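Local coordinates for berberine bridge enzyme-like 28 (Arabidopsis thaliana, PDB 5D79), which is a secreted FAD-dependent oxidoreductase of the berberine bridge enzyme family, involved in adaptation to salt stress, at residues D282-R287 with A315-K320; A277-D282 with G422-I427. All coordinates share one frame; numbering follows the deposited sequence.

Both interactions reach the same seven-stranded antiparallel sheet, and their centres lie about 12 Å apart. Asp282 belongs to both: it is the last residue of segment 277-282 and the first of segment 282-287, which runs on into strand 284-292. Both segments of interaction 1 fall within the span of chain that interaction 2 brings together at its ends. The two also touch directly, since CD2 of Leu316 packs on CD of Pro281 at 3.7 Å. NZ of Lys320 lies 3.5 Å from the backbone O of Lys279, a packing contact. Interaction 1 is buried and apolar, whereas interaction 2 is at the surface and partly polar. Both are structural contacts away from the FAD pocket.

Interaction 1: residues D282-R287 with A315-K320; sequences DDLFIR and ALMEEK
Leu284 meets Leu316 methyl to methyl, with CD2 of Leu284 4.0 Å from CD2 of Leu316. The two side chains lie alongside, pointing in opposite directions. The same CD2 of Leu284 also reaches SD of Met317, at 4.1 Å. Here the side chains cross at about a right angle, and the sulfur rather than the terminal methyl does the touching. A third pair is looser: CD1 of Ile286 stands 4.3 Å from that sulfur. Leu284 and Ile286 are two places apart on the strand, and CD2 of Leu284 lies 3.8 Å from CD1 of Ile286. One methyl of Leu284 is therefore shared by three apolar neighbours.

Leu284 extends toward the helix with CG anti to the backbone N (chi1 -178°). Met317 starts off to one side, but its chain bends at chi2 (-91°), which brings the sulfur back to the strand; the bend at chi3 then sets only where the terminal methyl goes.

Further out, Tyr306 of strand 298-306 touches both Leu284 and Leu316. Phe256 of strand 253-260 touches Leu284 and Ile286, and Leu324 touches Met317. The strand itself is paired with 298-306 through backbone bonds such as Phe285 with Leu305, and Trp273 NE1 bonds to the carbonyl of Ile286.

The contact packs helix 310-320 on one face of the antiparallel sheet, the large sheet of the substrate-binding domain in this family. The axes of strand segment 284-287 and helix segment 315-320 come within 11.5 Å and cross at -59°.

The chemistry is wholly apolar. Methyl groups and a thioether sulfur meet at van der Waals distances without a polar bond between the segments. Cohesion should thus come from dispersion and from keeping water off these side chains, so shape fit matters more than direction.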
loop_
_atom_site.group_PDB
_atom_site.type_symbol
_atom_site.label_atom_id
_atom_site.label_comp_id
_atom_site.label_asym_id
_atom_site.label_seq_id
_atom_site.Cartn_x
_atom_site.Cartn_y
_atom_site.Cartn_z
ATOM N N ASP A 282 -19.345 -9.410 8.138
ATOM C CA ASP A 282 -18.127 -8.616 8.267
ATOM C C ASP A 282 -16.968 -9.443 8.791
ATOM O O ASP A 282 -15.807 -9.132 8.533
ATOM C CB ASP A 282 -18.351 -7.428 9.205
ATOM C CG ASP A 282 -19.199 -6.345 8.594
ATOM O OD1 ASP A 282 -19.674 -6.528 7.455
ATOM O OD2 ASP A 282 -19.413 -5.310 9.265
ATOM N N ASP A 283 -17.296 -10.483 9.548
ATOM C CA ASP A 283 -16.300 -11.366 10.158
ATOM C C ASP A 283 -15.570 -12.274 9.150
ATOM O O ASP A 283 -14.496 -12.779 9.441
ATOM C CB ASP A 283 -16.963 -12.230 11.245
ATOM C CG ASP A 283 -17.318 -11.438 12.497
ATOM O OD1 ASP A 283 -16.624 -10.440 12.787
ATOM O OD2 ASP A 283 -18.288 -11.814 13.194
ATOM N N LEU A 284 -16.154 -12.454 7.969
ATOM C CA LEU A 284 -15.608 -13.353 6.954
ATOM C C LEU A 284 -14.922 -12.634 5.787
ATOM O O LEU A 284 -15.547 -11.884 5.043
ATOM C CB LEU A 284 -16.714 -14.268 6.400
ATOM C CG LEU A 284 -16.292 -15.309 5.355
ATOM C CD1 LEU A 284 -15.122 -16.134 5.873
ATOM C CD2 LEU A 284 -17.458 -16.228 5.005
ATOM N N PHE A 285 -13.632 -12.910 5.636
ATOM C CA PHE A 285 -12.808 -12.390 4.558
ATOM C C PHE A 285 -12.450 -13.518 3.615
ATOM O O PHE A 285 -11.808 -14.469 4.035
ATOM C CB PHE A 285 -11.531 -11.754 5.124
ATOM C CG PHE A 285 -10.545 -11.301 4.072
ATOM C CD1 PHE A 285 -10.677 -10.064 3.464
ATOM C CD2 PHE A 285 -9.480 -12.113 3.699
ATOM C CE1 PHE A 285 -9.765 -9.649 2.499
ATOM C CE2 PHE A 285 -8.566 -11.698 2.738
ATOM C CZ PHE A 285 -8.711 -10.464 2.142
ATOM N N ILE A 286 -12.861 -13.421 2.352
ATOM C CA ILE A 286 -12.540 -14.446 1.359
ATOM C C ILE A 286 -11.890 -13.862 0.096
ATOM O O ILE A 286 -12.550 -13.217 -0.726
ATOM C CB ILE A 286 -13.795 -15.251 0.921
ATOM C CG1 ILE A 286 -14.860 -15.284 2.007
ATOM C CG2 ILE A 286 -13.424 -16.675 0.505
ATOM C CD1 ILE A 286 -16.139 -15.854 1.500
ATOM N N ARG A 287 -10.602 -14.126 -0.059
ATOM C CA ARG A 287 -9.819 -13.668 -1.206
ATOM C C ARG A 287 -9.601 -14.779 -2.255
ATOM O O ARG A 287 -9.487 -15.958 -1.927
ATOM C CB ARG A 287 -8.470 -13.114 -0.716
ATOM C CG ARG A 287 -7.329 -13.155 -1.745
ATOM C CD ARG A 287 -6.101 -12.352 -1.303
ATOM N NE ARG A 287 -6.417 -10.930 -1.125
ATOM C CZ ARG A 287 -5.593 -10.051 -0.562
ATOM N NH1 ARG A 287 -4.401 -10.449 -0.124
ATOM N NH2 ARG A 287 -5.955 -8.784 -0.427
ATOM N N ALA A 315 -20.391 -23.538 9.202
ATOM C CA ALA A 315 -21.834 -23.433 9.076
ATOM C C ALA A 315 -22.185 -22.239 8.212
ATOM O O ALA A 315 -23.156 -22.269 7.453
ATOM C CB ALA A 315 -22.475 -23.308 10.439
ATOM N N LEU A 316 -21.385 -21.185 8.331
ATOM C CA LEU A 316 -21.605 -19.981 7.545
ATOM C C LEU A 316 -21.271 -20.241 6.075
ATOM O O LEU A 316 -21.932 -19.717 5.178
ATOM C CB LEU A 316 -20.776 -18.822 8.097
ATOM C CG LEU A 316 -20.940 -17.450 7.437
ATOM C CD1 LEU A 316 -22.365 -16.951 7.519
ATOM C CD2 LEU A 316 -19.999 -16.446 8.075
ATOM N N MET A 317 -20.274 -21.078 5.822
ATOM C CA MET A 317 -19.804 -21.261 4.455
ATOM C C MET A 317 -20.624 -22.269 3.654
ATOM O O MET A 317 -20.601 -22.240 2.427
ATOM C CB MET A 317 -18.331 -21.676 4.451
ATOM C CG MET A 317 -17.354 -20.512 4.625
ATOM S SD MET A 317 -16.808 -19.757 3.080
ATOM C CE MET A 317 -16.049 -21.164 2.290
ATOM N N GLU A 318 -21.332 -23.166 4.330
ATOM C CA GLU A 318 -22.209 -24.110 3.625
ATOM C C GLU A 318 -23.504 -23.393 3.249
ATOM O O GLU A 318 -24.186 -23.746 2.280
ATOM C CB GLU A 318 -22.494 -25.348 4.487
ATOM C CG GLU A 318 -21.281 -26.246 4.726
ATOM C CD GLU A 318 -21.196 -26.747 6.161
ATOM O OE1 GLU A 318 -22.093 -26.395 6.962
ATOM O OE2 GLU A 318 -20.232 -27.482 6.488
ATOM N N GLU A 319 -23.810 -22.367 4.040
ATOM C CA GLU A 319 -24.971 -21.505 3.859
ATOM C C GLU A 319 -24.798 -20.510 2.705
ATOM O O GLU A 319 -25.677 -20.383 1.850
ATOM C CB GLU A 319 -25.245 -20.754 5.167
ATOM C CG GLU A 319 -26.143 -19.537 5.043
ATOM C CD GLU A 319 -27.614 -19.891 5.047
ATOM O OE1 GLU A 319 -27.937 -21.102 5.085
ATOM O OE2 GLU A 319 -28.443 -18.950 5.016
ATOM N N LYS A 320 -23.663 -19.817 2.675
ATOM C CA LYS A 320 -23.460 -18.729 1.723
ATOM C C LYS A 320 -22.575 -19.101 0.513
ATOM O O LYS A 320 -22.671 -18.471 -0.548
ATOM C CB LYS A 320 -22.856 -17.514 2.443
ATOM C CG LYS A 320 -23.718 -16.906 3.553
ATOM C CD LYS A 320 -25.031 -16.343 3.025
ATOM C CE LYS A 320 -25.458 -15.089 3.794
ATOM N NZ LYS A 320 -24.598 -13.885 3.534
#

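Interaction 2: residues A277-D282 with G422-I427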
loop_
_atom_site.group_PDB
_atom_site.type_symbol
_atom_site.label_atom_id
_atom_site.label_comp_id
_atom_site.label_asym_id
_atom_site.label_seq_id
_atom_site.Cartn_x
_atom_site.Cartn_y
_atom_site.Cartn_z
ATOM N N ALA A 277 -19.057 -12.785 -1.969
ATOM C CA ALA A 277 -17.888 -12.385 -1.169
ATOM C C ALA A 277 -18.022 -11.051 -0.436
ATOM O O ALA A 277 -17.518 -10.914 0.688
ATOM C CB ALA A 277 -16.656 -12.354 -2.047
ATOM N N ASP A 278 -18.688 -10.074 -1.061
ATOM C CA ASP A 278 -18.862 -8.753 -0.452
ATOM C C ASP A 278 -20.125 -8.647 0.409
ATOM O O ASP A 278 -20.373 -7.616 1.022
ATOM C CB ASP A 278 -18.876 -7.657 -1.534
ATOM C CG ASP A 278 -20.215 -7.533 -2.243
ATOM O OD1 ASP A 278 -20.728 -8.553 -2.760
ATOM O OD2 ASP A 278 -20.762 -6.405 -2.283
ATOM N N LYS A 279 -20.913 -9.713 0.464
ATOM C CA LYS A 279 -22.189 -9.681 1.173
ATOM C C LYS A 279 -22.219 -10.611 2.386
ATOM O O LYS A 279 -23.215 -10.646 3.108
ATOM C CB LYS A 279 -23.331 -10.060 0.229
ATOM C CG LYS A 279 -23.516 -9.126 -0.959
ATOM C CD LYS A 279 -24.538 -9.700 -1.942
ATOM C CE LYS A 279 -24.495 -8.984 -3.275
ATOM N NZ LYS A 279 -23.098 -8.896 -3.803
ATOM N N VAL A 280 -21.150 -11.378 2.604
ATOM C CA VAL A 280 -21.092 -12.275 3.757
ATOM C C VAL A 280 -20.887 -11.443 5.011
ATOM O O VAL A 280 -20.646 -10.248 4.895
ATOM C CB VAL A 280 -19.970 -13.319 3.621
ATOM C CG1 VAL A 280 -20.353 -14.376 2.591
ATOM C CG2 VAL A 280 -18.650 -12.648 3.277
ATOM N N PRO A 281 -20.988 -12.055 6.215
ATOM C CA PRO A 281 -20.800 -11.203 7.399
ATOM C C PRO A 281 -19.434 -10.533 7.426
ATOM O O PRO A 281 -18.504 -11.025 6.789
ATOM C CB PRO A 281 -20.958 -12.184 8.567
ATOM C CG PRO A 281 -21.846 -13.245 8.039
ATOM C CD PRO A 281 -21.441 -13.411 6.598
ATOM N N ASP A 282 -19.345 -9.410 8.138
ATOM C CA ASP A 282 -18.127 -8.616 8.267
ATOM C C ASP A 282 -16.968 -9.443 8.791
ATOM O O ASP A 282 -15.807 -9.132 8.533
ATOM C CB ASP A 282 -18.351 -7.428 9.205
ATOM C CG ASP A 282 -19.199 -6.345 8.594
ATOM O OD1 ASP A 282 -19.674 -6.528 7.455
ATOM O OD2 ASP A 282 -19.413 -5.310 9.265
ATOM N N GLY A 422 -20.838 0.255 -3.611
ATOM C CA GLY A 422 -20.920 0.117 -5.056
ATOM C C GLY A 422 -19.749 -0.643 -5.660
ATOM O O GLY A 422 -19.765 -1.008 -6.838
ATOM N N ASN A 423 -18.720 -0.868 -4.855
ATOM C CA ASN A 423 -17.579 -1.668 -5.283
ATOM C C ASN A 423 -17.668 -3.018 -4.635
ATOM O O ASN A 423 -17.654 -3.122 -3.414
ATOM C CB ASN A 423 -16.254 -0.997 -4.935
ATOM C CG ASN A 423 -16.130 0.365 -5.544
ATOM O OD1 ASN A 423 -15.918 0.500 -6.747
ATOM N ND2 ASN A 423 -16.286 1.398 -4.720
ATOM N N LEU A 424 -17.786 -4.047 -5.465
ATOM C CA LEU A 424 -17.859 -5.419 -4.986
ATOM C C LEU A 424 -16.483 -5.892 -4.483
ATOM O O LEU A 424 -16.361 -6.428 -3.379
ATOM C CB LEU A 424 -18.371 -6.346 -6.093
ATOM C CG LEU A 424 -19.705 -6.015 -6.749
ATOM C CD1 LEU A 424 -20.098 -7.166 -7.612
ATOM C CD2 LEU A 424 -20.749 -5.774 -5.695
ATOM N N TYR A 425 -15.452 -5.690 -5.300
ATOM C CA TYR A 425 -14.101 -6.072 -4.918
ATOM C C TYR A 425 -13.060 -5.284 -5.700
ATOM O O TYR A 425 -13.372 -4.594 -6.668
ATOM C CB TYR A 425 -13.888 -7.579 -5.113
ATOM C CG TYR A 425 -14.036 -8.084 -6.530
ATOM C CD1 TYR A 425 -15.278 -8.498 -7.013
ATOM C CD2 TYR A 425 -12.940 -8.175 -7.373
ATOM C CE1 TYR A 425 -15.431 -8.976 -8.299
ATOM C CE2 TYR A 425 -13.081 -8.655 -8.674
ATOM C CZ TYR A 425 -14.328 -9.052 -9.129
ATOM O OH TYR A 425 -14.481 -9.528 -10.412
ATOM N N GLU A 426 -11.821 -5.385 -5.256
ATOM C CA GLU A 426 -10.711 -4.742 -5.929
ATOM C C GLU A 426 -9.878 -5.854 -6.563
ATOM O O GLU A 426 -9.802 -6.965 -6.035
ATOM C CB GLU A 426 -9.900 -3.892 -4.939
ATOM C CG GLU A 426 -8.753 -3.078 -5.550
ATOM C CD GLU A 426 -7.422 -3.813 -5.506
ATOM O OE1 GLU A 426 -7.346 -4.877 -4.847
ATOM O OE2 GLU A 426 -6.453 -3.327 -6.122
ATOM N N ILE A 427 -9.286 -5.571 -7.712
ATOM C CA ILE A 427 -8.500 -6.580 -8.391
ATOM C C ILE A 427 -7.141 -6.003 -8.802
ATOM O O ILE A 427 -7.062 -4.919 -9.384
ATOM C CB ILE A 427 -9.267 -7.154 -9.617
ATOM C CG1 ILE A 427 -8.416 -8.161 -10.388
ATOM C CG2 ILE A 427 -9.748 -6.050 -10.535
ATOM C CD1 ILE A 427 -9.229 -8.937 -11.387
HETATM O O HOH W 1 -20.021 -4.044 -1.783
#
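Asp278 leans across Leu424, and the two side chains cross at an oblique angle. OD2 of Asp278 comes within 3.5 Å of CD2 of Leu424. On the backbone side, CB of Asp278 is 3.4 Å from the carbonyl O of Leu424. Chi1 of Asp278 is 80°, which sets CG between the backbone N and the carbonyl carbon and turns the carboxylate over that leucine methyl.

The two oxygens have different partners. OD1 of Asp278 takes a salt bridge from NZ of Lys279 at 2.6 Å, through its syn lone pair. NZ of Lys279 also bonds to the backbone O of Tyr275, and it skirts CD2 of Leu424 at 4.3 Å. A water links OD2 of Asp278 to the backbone O of Asn423, at 2.5 and 3.0 Å respectively. With an alanine at Asp278, Lys279 would probably lose its carboxylate mate and the water its hold on this side of the bridge.

Leu424 lies in a classic beta bulge, where it and Tyr425 both face Val372 of strand 363-372. Pro375 also touches its side chain. The contact joins the loop after helix 263-276 to the start of strand 425-434. Tyr425 adds to that join: its ring meets Trp273 edge-to-face, and its hydroxyl bonds to Gln274, both on the helix.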